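Local coordinates for protein MgGH51 (Meripilus giganteus, PDB 6ZPY) that probably removes terminal alpha-L-arabinofuranosyl groups from arabinose-containing polysaccharides, as a glycoside hydrolase of family 51, at residues G19-D24 and F224-G229; T383-P388 and Q395-H400; V401-T406 and N438-T443; T424-E429 and A476-P481. One frame throughout, in Å; residues are numbered along the deposited sequence.

How the interactions relate
All four interactions reach one parallel barrel sheet; segments 383-388 and 438-443 are loops beside it. Interactions 1, 3 and 4 touch the bound arabinofuranose AHR. Interactions 1 and 4 lie closest, with centres 10 Å apart. Arg-226 NH1 of interaction 1 makes a salt bridge to Glu-429 OE2 of interaction 4 at 2.8 Å. Gly-19 N and Ala-477 O, 3.1 Å apart, join the first strand to the last and close the barrel. Interaction 3 enters through Tyr-402 OH, 2.6 Å from Glu-429 OE1. Interaction 2 shares strand 396-403 with interaction 3. Its Trp-386 lies away from the arabinofuranose and packs on a NAG; its Asp-398 OD2 makes a long, weak ion pair with Arg-226 NH2.

Interaction 1. Residues G19-D24 and F224-G229; sequences GLMFED and FFRFPG. With AHR (alpha-L-arabinofuranose), chain F.
Glu-23 and Pro-228 meet close to the bound arabinofuranose. Glu-23 CB rests 3.2 Å from Pro-228 O, and the carboxylate extends to the sugar. Glu-23 OE2 accepts a hydrogen bond from AHR O3 at 2.5 Å. Its OE1 is held by Asn-232 N and Trp-261 NE1, so both oxygens are gripped and the carboxylate is fixed in rotation. Met-21 and Arg-226 run side by side, with Met-21 CE 3.6 Å from Arg-226 NH1. The arginine chain is extended from CG to NE, and this carries the guanidinium to salt bridges with Glu-429 and Glu-347. On the face that carries Leu-20 and Phe-225, just past the paired residues, Phe-22 CB presses on Phe-225 CZ at 3.2 Å. These two rings are nearly parallel (21°) but slid apart, with little overlap.

Three backbone bonds pair the segments as parallel strands. The straightest runs from Arg-226 N to Leu-20 O (2.8 Å, 176°). At the start of the pairing, Gly-19 CA sits over one face of the Phe-224 ring, 3.5 Å from its centroid. Replacing Phe-224 by alanine would remove the ring and would probably leave a gap beneath Gly-19 and beside Phe-426. Strand 20-21 lies between strands 224-227 and 474-479 in the barrel. Strand 284-289 flanks 224-227, and Phe-225 meets Phe-278 of helix 271-281.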
# COMPACT_ATOMS: atom_id res chain seq x y z
N GLY A 19 11.10 -3.71 -3.61
CA GLY A 19 10.10 -2.63 -3.47
C GLY A 19 8.78 -3.14 -2.97
O GLY A 19 8.74 -4.24 -2.40
N LEU A 20 7.78 -2.29 -3.15
CA LEU A 20 6.47 -2.52 -2.52
C LEU A 20 5.37 -2.74 -3.52
O LEU A 20 5.42 -2.14 -4.63
CB LEU A 20 6.10 -1.34 -1.63
CG LEU A 20 7.16 -0.87 -0.66
CD1 LEU A 20 6.66 0.32 0.13
CD2 LEU A 20 7.56 -1.97 0.25
N MET A 21 4.40 -3.55 -3.13
CA MET A 21 3.17 -3.74 -3.91
C MET A 21 1.98 -3.19 -3.15
O MET A 21 1.73 -3.66 -2.03
CB MET A 21 2.97 -5.23 -4.20
CG MET A 21 1.76 -5.51 -5.06
SD MET A 21 0.26 -5.64 -4.19
CE MET A 21 -0.94 -5.91 -5.48
N PHE A 22 1.29 -2.26 -3.75
CA PHE A 22 0.15 -1.59 -3.12
C PHE A 22 -1.10 -1.72 -3.96
O PHE A 22 -1.14 -1.41 -5.14
CB PHE A 22 0.44 -0.13 -2.86
CG PHE A 22 -0.62 0.49 -2.02
CD1 PHE A 22 -1.71 1.09 -2.60
CD2 PHE A 22 -0.57 0.39 -0.64
CE1 PHE A 22 -2.72 1.66 -1.84
CE2 PHE A 22 -1.59 0.95 0.11
CZ PHE A 22 -2.65 1.58 -0.47
N GLU A 23 -2.18 -2.04 -3.26
CA GLU A 23 -3.55 -1.76 -3.69
C GLU A 23 -4.30 -1.47 -2.40
O GLU A 23 -3.83 -1.87 -1.33
CB GLU A 23 -4.20 -2.92 -4.42
CG GLU A 23 -4.50 -4.08 -3.53
CD GLU A 23 -5.01 -5.32 -4.23
OE1 GLU A 23 -6.04 -5.23 -4.91
OE2 GLU A 23 -4.39 -6.34 -4.11
N ASP A 24 -5.49 -0.94 -2.53
CA ASP A 24 -6.36 -0.75 -1.34
C ASP A 24 -7.06 -2.08 -1.06
O ASP A 24 -8.01 -2.47 -1.78
CB ASP A 24 -7.38 0.34 -1.57
CG ASP A 24 -7.86 0.95 -0.26
OD1 ASP A 24 -7.84 0.20 0.76
OD2 ASP A 24 -8.13 2.18 -0.25
N PHE A 224 10.80 0.89 -5.35
CA PHE A 224 9.64 1.09 -6.23
C PHE A 224 8.38 0.81 -5.45
O PHE A 224 8.40 0.16 -4.40
CB PHE A 224 9.72 0.19 -7.48
CG PHE A 224 9.52 -1.26 -7.17
CD1 PHE A 224 8.24 -1.78 -6.99
CD2 PHE A 224 10.60 -2.11 -7.05
CE1 PHE A 224 8.06 -3.10 -6.67
CE2 PHE A 224 10.41 -3.42 -6.71
CZ PHE A 224 9.15 -3.93 -6.52
N PHE A 225 7.30 1.26 -6.08
CA PHE A 225 5.96 1.10 -5.55
C PHE A 225 5.07 0.73 -6.74
O PHE A 225 4.85 1.58 -7.64
CB PHE A 225 5.58 2.43 -4.92
CG PHE A 225 4.35 2.43 -4.08
CD1 PHE A 225 3.10 2.61 -4.64
CD2 PHE A 225 4.47 2.28 -2.70
CE1 PHE A 225 1.98 2.74 -3.81
CE2 PHE A 225 3.35 2.39 -1.90
CZ PHE A 225 2.11 2.60 -2.46
N ARG A 226 4.61 -0.50 -6.73
CA ARG A 226 3.67 -0.98 -7.76
C ARG A 226 2.28 -0.59 -7.31
O ARG A 226 1.90 -0.88 -6.17
CB ARG A 226 3.79 -2.50 -7.84
CG ARG A 226 2.98 -3.15 -8.96
CD ARG A 226 2.74 -4.64 -8.66
NE ARG A 226 1.85 -5.18 -9.67
CZ ARG A 226 1.00 -6.15 -9.46
NH1 ARG A 226 1.03 -6.84 -8.33
NH2 ARG A 226 0.15 -6.48 -10.41
N PHE A 227 1.48 -0.00 -8.17
CA PHE A 227 0.15 0.49 -7.77
C PHE A 227 -0.62 0.79 -9.04
O PHE A 227 -0.02 0.94 -10.12
CB PHE A 227 0.30 1.76 -6.93
CG PHE A 227 0.53 2.99 -7.75
CD1 PHE A 227 1.74 3.16 -8.41
CD2 PHE A 227 -0.44 3.95 -7.89
CE1 PHE A 227 1.90 4.24 -9.25
CE2 PHE A 227 -0.26 5.05 -8.71
CZ PHE A 227 0.92 5.19 -9.39
N PRO A 228 -1.95 0.95 -9.01
CA PRO A 228 -2.80 0.82 -7.84
C PRO A 228 -3.39 -0.54 -7.64
O PRO A 228 -4.23 -0.74 -6.79
CB PRO A 228 -3.86 1.85 -8.16
CG PRO A 228 -4.08 1.67 -9.64
CD PRO A 228 -2.67 1.52 -10.15
N GLY A 229 -2.90 -1.54 -8.36
CA GLY A 229 -3.28 -2.94 -8.14
C GLY A 229 -2.68 -3.84 -9.20
O GLY A 229 -2.12 -3.31 -10.15
O5 AHR F . -2.38 -9.55 -3.03
C5 AHR F . -3.79 -9.95 -3.15
C4 AHR F . -4.31 -10.36 -4.55
O4 AHR F . -3.51 -11.45 -5.10
C3 AHR F . -4.10 -9.31 -5.60
O3 AHR F . -5.03 -8.26 -5.66
C2 AHR F . -4.09 -10.15 -6.94
O2 AHR F . -3.45 -9.37 -7.96
C1 AHR F . -3.51 -11.52 -6.55
O1 AHR F . -4.61 -12.41 -6.91
O HOH W 1 -5.95 0.52 -5.06

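Interaction 2. Residues T383-P388 and Q395-H400; sequences TNAWNP and QSYDVH. With NAG (2-acetamido-2-deoxy-beta-D-glucopyranose), chain B; NAG (2-acetamido-2-deoxy-beta-D-glucopyranose), chain C.
Tyr-397 and Trp-386 form a T-shaped pair. The edge of the tyrosine points at the face of the indole, with planes at 71° and the six-membered rings' centroids 5.1 Å apart. The contact falls at Tyr-397 CE2, 3.9 Å from Trp-386 CE2. The tyrosine is also covered on a face: Ala-385 CA stands almost on the ring normal, 3.6 Å from the centroid. Thr-383 OG1 lies at the ring edge, in plane. At the tip, Tyr-397 OH accepts a hydrogen bond from Trp-386 N (3.1 Å, 158°).

Residues Asn-384 to Asn-387 make a type II beta turn. It belongs to the loop that joins strands 378-381 and 396-403 of the barrel, and Tyr-397 is the side chain it folds over. A water ties the turn further. It accepts from Tyr-397 OH (2.7 Å) and Thr-383 OG1, and donates to Asn-384 O and Pro-388 O.

Trp-386 CG lies beside its backbone N (chi1 -48°), which places the indole between the Tyr-397 ring and the NAG of chain B. The C3 of that sugar is 3.6 Å from Trp-386 CE2. The NE1 is bonded to Tyr-425 OH. With a serine in place of Trp-386, the NAG of chain B is likely to lose the surface it lies on, and Tyr-425 OH this partner. A second water donates to both Thr-383 O and Asp-398 O.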
# COMPACT_ATOMS: atom_id res chain seq x y z
N THR A 383 0.20 -11.97 -18.14
CA THR A 383 -0.07 -13.40 -18.40
C THR A 383 1.10 -14.22 -17.87
O THR A 383 2.18 -13.68 -17.57
CB THR A 383 -0.37 -13.61 -19.88
OG1 THR A 383 0.49 -12.78 -20.63
CG2 THR A 383 -1.80 -13.30 -20.22
N ASN A 384 0.92 -15.53 -17.82
CA ASN A 384 2.04 -16.45 -17.54
C ASN A 384 3.10 -16.27 -18.61
O ASN A 384 2.74 -16.05 -19.80
CB ASN A 384 1.55 -17.88 -17.49
CG ASN A 384 0.55 -18.11 -16.40
OD1 ASN A 384 0.69 -17.54 -15.29
ND2 ASN A 384 -0.43 -18.93 -16.72
N ALA A 385 4.36 -16.29 -18.21
CA ALA A 385 5.46 -15.98 -19.14
C ALA A 385 5.35 -16.92 -20.35
O ALA A 385 5.32 -18.10 -20.16
CB ALA A 385 6.75 -16.12 -18.41
N TRP A 386 5.26 -16.34 -21.54
CA TRP A 386 5.41 -17.02 -22.86
C TRP A 386 4.21 -17.89 -23.23
O TRP A 386 4.30 -18.56 -24.25
CB TRP A 386 6.73 -17.81 -22.93
CG TRP A 386 7.88 -16.99 -22.46
CD1 TRP A 386 8.62 -17.18 -21.33
CD2 TRP A 386 8.32 -15.75 -23.03
NE1 TRP A 386 9.51 -16.15 -21.19
CE2 TRP A 386 9.35 -15.27 -22.22
CE3 TRP A 386 7.98 -15.02 -24.18
CZ2 TRP A 386 10.02 -14.07 -22.49
CZ3 TRP A 386 8.63 -13.83 -24.45
CH2 TRP A 386 9.63 -13.35 -23.61
N ASN A 387 3.16 -17.91 -22.41
CA ASN A 387 1.95 -18.70 -22.73
C ASN A 387 0.74 -17.94 -22.22
O ASN A 387 0.48 -17.94 -20.99
CB ASN A 387 2.05 -20.11 -22.15
CG ASN A 387 0.93 -20.97 -22.65
OD1 ASN A 387 0.07 -20.47 -23.39
ND2 ASN A 387 0.92 -22.22 -22.21
N PRO A 388 -0.01 -17.21 -23.07
CA PRO A 388 0.13 -17.24 -24.53
C PRO A 388 1.30 -16.42 -25.06
O PRO A 388 1.85 -15.57 -24.41
CB PRO A 388 -1.20 -16.62 -25.01
CG PRO A 388 -1.53 -15.63 -23.89
CD PRO A 388 -1.15 -16.41 -22.64
N GLN A 395 8.99 -7.10 -23.05
CA GLN A 395 10.32 -6.87 -22.43
C GLN A 395 10.34 -7.38 -20.99
O GLN A 395 11.42 -7.61 -20.47
CB GLN A 395 10.72 -5.40 -22.53
CG GLN A 395 10.93 -5.01 -23.97
CD GLN A 395 11.67 -3.71 -23.93
OE1 GLN A 395 11.10 -2.65 -23.69
NE2 GLN A 395 12.97 -3.80 -24.14
N SER A 396 9.18 -7.45 -20.35
CA SER A 396 9.06 -7.87 -18.94
C SER A 396 7.76 -8.61 -18.71
O SER A 396 6.78 -8.32 -19.34
CB SER A 396 9.13 -6.67 -18.02
OG SER A 396 10.37 -6.02 -18.05
N TYR A 397 7.80 -9.49 -17.73
CA TYR A 397 6.63 -10.20 -17.19
C TYR A 397 6.59 -9.98 -15.69
O TYR A 397 7.63 -9.95 -15.05
CB TYR A 397 6.75 -11.69 -17.45
CG TYR A 397 6.19 -12.12 -18.77
CD1 TYR A 397 4.82 -12.20 -18.95
CD2 TYR A 397 7.00 -12.43 -19.86
CE1 TYR A 397 4.27 -12.64 -20.13
CE2 TYR A 397 6.46 -12.86 -21.05
CZ TYR A 397 5.09 -12.96 -21.19
OH TYR A 397 4.57 -13.39 -22.37
N ASP A 398 5.37 -9.89 -15.18
CA ASP A 398 5.09 -9.83 -13.74
C ASP A 398 4.66 -11.23 -13.33
O ASP A 398 3.65 -11.75 -13.86
CB ASP A 398 4.01 -8.78 -13.41
CG ASP A 398 3.70 -8.74 -11.93
OD1 ASP A 398 4.39 -9.45 -11.18
OD2 ASP A 398 2.75 -7.99 -11.55
N VAL A 399 5.42 -11.83 -12.45
CA VAL A 399 5.22 -13.20 -11.95
C VAL A 399 4.73 -13.11 -10.51
O VAL A 399 5.39 -12.47 -9.69
CB VAL A 399 6.52 -14.03 -12.07
CG1 VAL A 399 6.30 -15.46 -11.62
CG2 VAL A 399 7.12 -13.96 -13.49
N HIS A 400 3.61 -13.77 -10.23
CA HIS A 400 3.05 -13.81 -8.88
C HIS A 400 3.06 -15.24 -8.37
O HIS A 400 2.69 -16.15 -9.11
CB HIS A 400 1.59 -13.36 -8.86
CG HIS A 400 1.36 -11.99 -9.33
ND1 HIS A 400 0.09 -11.44 -9.52
CD2 HIS A 400 2.22 -11.03 -9.71
CE1 HIS A 400 0.21 -10.20 -9.97
NE2 HIS A 400 1.50 -9.92 -10.08
C1 NAG B . 13.36 -16.18 -23.76
C2 NAG B . 12.50 -16.10 -25.05
C3 NAG B . 11.21 -16.80 -24.89
C4 NAG B . 11.43 -18.19 -24.42
C5 NAG B . 12.28 -18.21 -23.15
C6 NAG B . 12.59 -19.66 -22.79
C7 NAG B . 12.89 -14.00 -26.35
C8 NAG B . 12.57 -12.57 -26.36
N2 NAG B . 12.20 -14.73 -25.46
O3 NAG B . 10.61 -16.79 -26.18
O4 NAG B . 10.24 -18.87 -23.99
O5 NAG B . 13.53 -17.53 -23.39
O6 NAG B . 13.04 -20.41 -23.95
O7 NAG B . 13.79 -14.43 -27.00
C1 NAG C . 9.61 -19.65 -25.00
C2 NAG C . 8.79 -20.66 -24.24
C3 NAG C . 8.01 -21.58 -25.18
C4 NAG C . 7.20 -20.70 -26.15
C5 NAG C . 8.07 -19.60 -26.82
C6 NAG C . 7.22 -18.57 -27.62
C7 NAG C . 9.53 -21.56 -22.09
C8 NAG C . 10.48 -22.52 -21.43
N2 NAG C . 9.63 -21.49 -23.44
O3 NAG C . 7.24 -22.45 -24.29
O4 NAG C . 6.48 -21.44 -27.19
O5 NAG C . 8.76 -18.83 -25.84
O6 NAG C . 7.98 -17.41 -27.97
O7 NAG C . 8.81 -20.90 -21.41
O HOH W 2 2.17 -14.52 -21.94
O HOH W 3 3.88 -13.94 -15.46

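Interaction 3. Residues V401-T406 and N438-T443; sequences VYQTPT and NDLFGT. With AHR (alpha-L-arabinofuranose), chain F.
Tyr-402 and Phe-441 touch at the base of the tyrosine, where Tyr-402 CB lies 3.8 Å from Phe-441 CE1. From there the tyrosine leaves the 438-443 loop. With CG turned beside the backbone N (chi1 -64°), the ring heads for the bound sugar. Further along the ring, Tyr-402 CE2 comes within 3.6 Å of AHR O4, and CZ is at a similar range from the same oxygen. At the tip, Tyr-402 OH accepts a hydrogen bond from AHR O5 at 2.8 Å. The same hydroxyl is hydrogen-bonded to Glu-429 OE1. One phenol thus links the sugar's O5 to the carboxylate, and Phe-441 packs against its root.

Leu-440 makes the second half of the contact. Both its methyls approach Gln-403. CD1 also lies 3.6 Å from Tyr-402 O. CD2 meets Thr-404 CG2 at 3.7 Å, the two side chains crossing at about a right angle. The bend at chi2 (-64°) folds the Gln-403 amide back on its own backbone, where OE1 accepts a hydrogen bond from Thr-404 N at 2.9 Å. Thr-404 is the N-cap of the next helix, and its OG1 caps Trp-407 N. No hydrogen bond joins the two segments; the contact is van der Waals.

Leu-440 and Phe-441 stand at the centre of a type I turn, Asp-439 to Gly-442. The turn lies in the loop between strand 424-432 and helix 454-469. It packs against the end of strand 396-403, where the chain enters helix 405-410.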
# COMPACT_ATOMS: atom_id res chain seq x y z
N VAL A 401 3.37 -15.42 -7.08
CA VAL A 401 3.25 -16.74 -6.45
C VAL A 401 2.92 -16.60 -4.98
O VAL A 401 3.59 -15.89 -4.25
CB VAL A 401 4.47 -17.63 -6.69
CG1 VAL A 401 5.72 -17.08 -6.05
CG2 VAL A 401 4.19 -19.03 -6.17
N TYR A 402 1.88 -17.32 -4.61
CA TYR A 402 1.44 -17.52 -3.22
C TYR A 402 1.57 -19.01 -2.93
O TYR A 402 1.00 -19.81 -3.67
CB TYR A 402 0.03 -17.01 -3.05
CG TYR A 402 -0.09 -15.53 -3.26
CD1 TYR A 402 0.37 -14.62 -2.33
CD2 TYR A 402 -0.62 -15.02 -4.42
CE1 TYR A 402 0.21 -13.26 -2.50
CE2 TYR A 402 -0.74 -13.66 -4.64
CZ TYR A 402 -0.35 -12.78 -3.66
OH TYR A 402 -0.49 -11.45 -3.84
N GLN A 403 2.40 -19.36 -1.96
CA GLN A 403 2.78 -20.77 -1.78
C GLN A 403 3.13 -21.01 -0.31
O GLN A 403 2.97 -20.11 0.52
CB GLN A 403 3.91 -21.11 -2.75
CG GLN A 403 3.46 -21.98 -3.91
CD GLN A 403 2.97 -23.36 -3.52
OE1 GLN A 403 3.15 -23.83 -2.39
NE2 GLN A 403 2.42 -24.07 -4.50
N THR A 404 3.62 -22.17 -0.02
CA THR A 404 3.99 -22.57 1.36
C THR A 404 5.39 -22.06 1.61
O THR A 404 6.17 -21.84 0.68
CB THR A 404 3.94 -24.08 1.55
OG1 THR A 404 4.96 -24.65 0.71
CG2 THR A 404 2.58 -24.68 1.27
N PRO A 405 5.78 -21.91 2.88
CA PRO A 405 7.15 -21.53 3.20
C PRO A 405 8.15 -22.49 2.55
O PRO A 405 9.18 -22.07 2.02
CB PRO A 405 7.18 -21.60 4.74
CG PRO A 405 5.75 -21.24 5.12
CD PRO A 405 4.88 -21.87 4.05
N THR A 406 7.82 -23.77 2.59
CA THR A 406 8.69 -24.83 2.06
C THR A 406 8.87 -24.62 0.56
O THR A 406 9.99 -24.78 0.06
CB THR A 406 8.15 -26.19 2.46
OG1 THR A 406 8.26 -26.26 3.87
CG2 THR A 406 8.95 -27.30 1.80
N ASN A 438 -2.34 -28.25 0.16
CA ASN A 438 -3.63 -28.76 -0.38
C ASN A 438 -4.70 -27.67 -0.36
O ASN A 438 -5.73 -27.88 -0.97
CB ASN A 438 -4.12 -29.97 0.42
CG ASN A 438 -3.09 -31.07 0.57
OD1 ASN A 438 -2.53 -31.52 -0.43
ND2 ASN A 438 -2.89 -31.55 1.79
N ASP A 439 -4.49 -26.54 0.30
CA ASP A 439 -5.58 -25.52 0.46
C ASP A 439 -4.93 -24.18 0.80
O ASP A 439 -5.09 -23.72 1.92
CB ASP A 439 -6.59 -25.97 1.51
CG ASP A 439 -7.84 -25.10 1.61
OD1 ASP A 439 -8.06 -24.25 0.68
OD2 ASP A 439 -8.61 -25.30 2.59
N LEU A 440 -4.15 -23.65 -0.13
CA LEU A 440 -3.30 -22.48 0.14
C LEU A 440 -4.12 -21.26 0.53
O LEU A 440 -3.65 -20.47 1.33
CB LEU A 440 -2.52 -22.15 -1.13
CG LEU A 440 -1.37 -23.10 -1.47
CD1 LEU A 440 -0.85 -22.77 -2.86
CD2 LEU A 440 -0.26 -22.99 -0.41
N PHE A 441 -5.29 -21.11 -0.06
CA PHE A 441 -6.15 -19.92 0.10
C PHE A 441 -7.29 -20.19 1.08
O PHE A 441 -8.29 -19.48 1.00
CB PHE A 441 -6.62 -19.46 -1.27
CG PHE A 441 -5.49 -19.21 -2.23
CD1 PHE A 441 -4.76 -18.05 -2.18
CD2 PHE A 441 -5.17 -20.15 -3.19
CE1 PHE A 441 -3.72 -17.83 -3.06
CE2 PHE A 441 -4.12 -19.94 -4.06
CZ PHE A 441 -3.41 -18.78 -4.00
N GLY A 442 -7.08 -21.14 1.99
CA GLY A 442 -8.05 -21.58 2.98
C GLY A 442 -8.06 -20.71 4.22
O GLY A 442 -7.52 -19.60 4.26
N THR A 443 -8.64 -21.28 5.24
CA THR A 443 -8.78 -20.62 6.55
C THR A 443 -7.55 -20.87 7.41
O THR A 443 -6.78 -21.80 7.19
CB THR A 443 -10.03 -21.16 7.26
OG1 THR A 443 -9.76 -22.54 7.52
CG2 THR A 443 -11.29 -21.04 6.43
O5 AHR F . -2.38 -9.55 -3.03
C5 AHR F . -3.79 -9.95 -3.15
C4 AHR F . -4.31 -10.36 -4.55
O4 AHR F . -3.51 -11.45 -5.10
C3 AHR F . -4.10 -9.31 -5.60
O3 AHR F . -5.03 -8.26 -5.66
C2 AHR F . -4.09 -10.15 -6.94
O2 AHR F . -3.45 -9.37 -7.96
C1 AHR F . -3.51 -11.52 -6.55
O1 AHR F . -4.61 -12.41 -6.91

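Interaction 4. Residues T424-E429 and A476-P481; sequences TYFEGE and AASYAP. With AHR (alpha-L-arabinofuranose), chain F.
Phe-426 lays its ring along strand 474-479. Phe-426 CD1 touches Ala-476 CB at 3.5 Å, and Ala-476 O sits at the ring edge, in plane. Farther out, Phe-426 CE1 is 3.6 Å from Ser-478 OG. Glu-427 follows with both backbone polar atoms engaged. Its N donates to Ala-476 O at 2.8 Å, and its O accepts from Ser-478 N (2.8 Å, 167°). Its side chain turns to the other face, where OE1 bonds Tyr-415 OH.

These are the seventh and eighth strands of a parallel (beta/alpha)8 barrel, with axes 10° apart. In clan GH-A barrels the nucleophile glutamate stands at or near the end of the seventh strand, and the place of Glu-429 is consistent with that role. At Gly-428 the oxygen accepts from Ser-478 OG (2.9 Å), which approaches from above the carbonyl plane. Gly-428 CA lies over a face of the Phe-426 ring, and a side chain would clash there. Asp-398 OD1 takes the Gly-428 N-H.

At Glu-429 the chain turns a corner. Its CG rests 3.8 Å from Ala-480 CB, and the extended chain puts the carboxylate beside the sugar. Glu-429 OE2 accepts from AHR O2 at 2.8 Å and is salt-bridged to Arg-226, while OE1 is hydrogen-bonded to Tyr-402 OH.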
# COMPACT_ATOMS: atom_id res chain seq x y z
N THR A 424 13.09 -9.18 -18.79
CA THR A 424 13.27 -9.11 -17.33
C THR A 424 11.97 -9.48 -16.63
O THR A 424 10.88 -9.45 -17.21
CB THR A 424 13.78 -7.73 -16.93
OG1 THR A 424 12.85 -6.77 -17.38
CG2 THR A 424 15.17 -7.48 -17.49
N TYR A 425 12.12 -9.87 -15.37
CA TYR A 425 11.02 -10.44 -14.59
C TYR A 425 10.85 -9.62 -13.32
O TYR A 425 11.82 -9.28 -12.63
CB TYR A 425 11.28 -11.91 -14.31
CG TYR A 425 11.33 -12.70 -15.58
CD1 TYR A 425 10.16 -13.15 -16.14
CD2 TYR A 425 12.49 -12.83 -16.32
CE1 TYR A 425 10.15 -13.81 -17.35
CE2 TYR A 425 12.49 -13.49 -17.53
CZ TYR A 425 11.32 -14.00 -18.04
OH TYR A 425 11.31 -14.64 -19.24
N PHE A 426 9.59 -9.37 -13.05
CA PHE A 426 9.12 -8.63 -11.86
C PHE A 426 8.38 -9.65 -11.02
O PHE A 426 7.36 -10.18 -11.50
CB PHE A 426 8.21 -7.52 -12.33
CG PHE A 426 7.47 -6.74 -11.26
CD1 PHE A 426 7.99 -6.58 -10.01
CD2 PHE A 426 6.29 -6.11 -11.56
CE1 PHE A 426 7.35 -5.77 -9.07
CE2 PHE A 426 5.65 -5.31 -10.65
CZ PHE A 426 6.19 -5.14 -9.40
N GLU A 427 8.86 -9.95 -9.82
CA GLU A 427 8.09 -10.84 -8.93
C GLU A 427 7.13 -9.91 -8.17
O GLU A 427 7.43 -9.51 -7.04
CB GLU A 427 8.99 -11.61 -8.01
CG GLU A 427 8.28 -12.79 -7.41
CD GLU A 427 8.28 -14.04 -8.26
OE1 GLU A 427 8.99 -14.08 -9.28
OE2 GLU A 427 7.62 -15.03 -7.86
N GLY A 428 6.03 -9.53 -8.79
CA GLY A 428 5.29 -8.36 -8.32
C GLY A 428 4.38 -8.68 -7.16
O GLY A 428 3.90 -7.73 -6.52
N GLU A 429 4.12 -9.95 -6.93
CA GLU A 429 3.42 -10.42 -5.73
C GLU A 429 3.98 -11.77 -5.34
O GLU A 429 3.99 -12.69 -6.15
CB GLU A 429 1.92 -10.64 -6.01
CG GLU A 429 1.19 -9.39 -6.40
CD GLU A 429 -0.27 -9.59 -6.76
OE1 GLU A 429 -0.87 -10.58 -6.26
OE2 GLU A 429 -0.77 -8.77 -7.52
N ALA A 476 12.90 -6.62 -10.17
CA ALA A 476 12.02 -6.02 -9.13
C ALA A 476 11.28 -7.15 -8.47
O ALA A 476 10.94 -8.15 -9.13
CB ALA A 476 11.07 -5.03 -9.78
N ALA A 477 10.97 -6.97 -7.19
CA ALA A 477 10.29 -8.02 -6.42
C ALA A 477 9.60 -7.37 -5.24
O ALA A 477 10.22 -6.53 -4.59
CB ALA A 477 11.26 -9.04 -5.92
N SER A 478 8.35 -7.72 -5.03
CA SER A 478 7.56 -7.14 -3.93
C SER A 478 6.66 -8.20 -3.30
O SER A 478 5.91 -8.92 -4.01
CB SER A 478 6.77 -5.96 -4.41
OG SER A 478 6.14 -6.19 -5.66
N TYR A 479 6.69 -8.25 -1.97
CA TYR A 479 5.74 -9.09 -1.20
C TYR A 479 4.33 -8.53 -1.40
O TYR A 479 4.16 -7.31 -1.58
CB TYR A 479 6.11 -8.97 0.27
CG TYR A 479 5.36 -9.85 1.23
CD1 TYR A 479 4.12 -9.48 1.74
CD2 TYR A 479 5.92 -10.99 1.74
CE1 TYR A 479 3.45 -10.28 2.64
CE2 TYR A 479 5.29 -11.77 2.70
CZ TYR A 479 4.04 -11.39 3.16
OH TYR A 479 3.36 -12.16 4.07
N ALA A 480 3.34 -9.38 -1.26
CA ALA A 480 1.96 -8.87 -1.24
C ALA A 480 1.08 -9.73 -0.36
O ALA A 480 1.26 -10.94 -0.31
CB ALA A 480 1.38 -8.84 -2.62
N PRO A 481 0.02 -9.13 0.25
CA PRO A 481 -0.20 -7.69 0.32
C PRO A 481 0.72 -7.00 1.32
O PRO A 481 1.28 -7.63 2.24
CB PRO A 481 -1.66 -7.54 0.80
CG PRO A 481 -2.26 -8.92 0.59
CD PRO A 481 -1.12 -9.89 0.78
O5 AHR F . -2.38 -9.55 -3.03
C5 AHR F . -3.79 -9.95 -3.15
C4 AHR F . -4.31 -10.36 -4.55
O4 AHR F . -3.51 -11.45 -5.10
C3 AHR F . -4.10 -9.31 -5.60
O3 AHR F . -5.03 -8.26 -5.66
C2 AHR F . -4.09 -10.15 -6.94
O2 AHR F . -3.45 -9.37 -7.96
C1 AHR F . -3.51 -11.52 -6.55
O1 AHR F . -4.61 -12.41 -6.91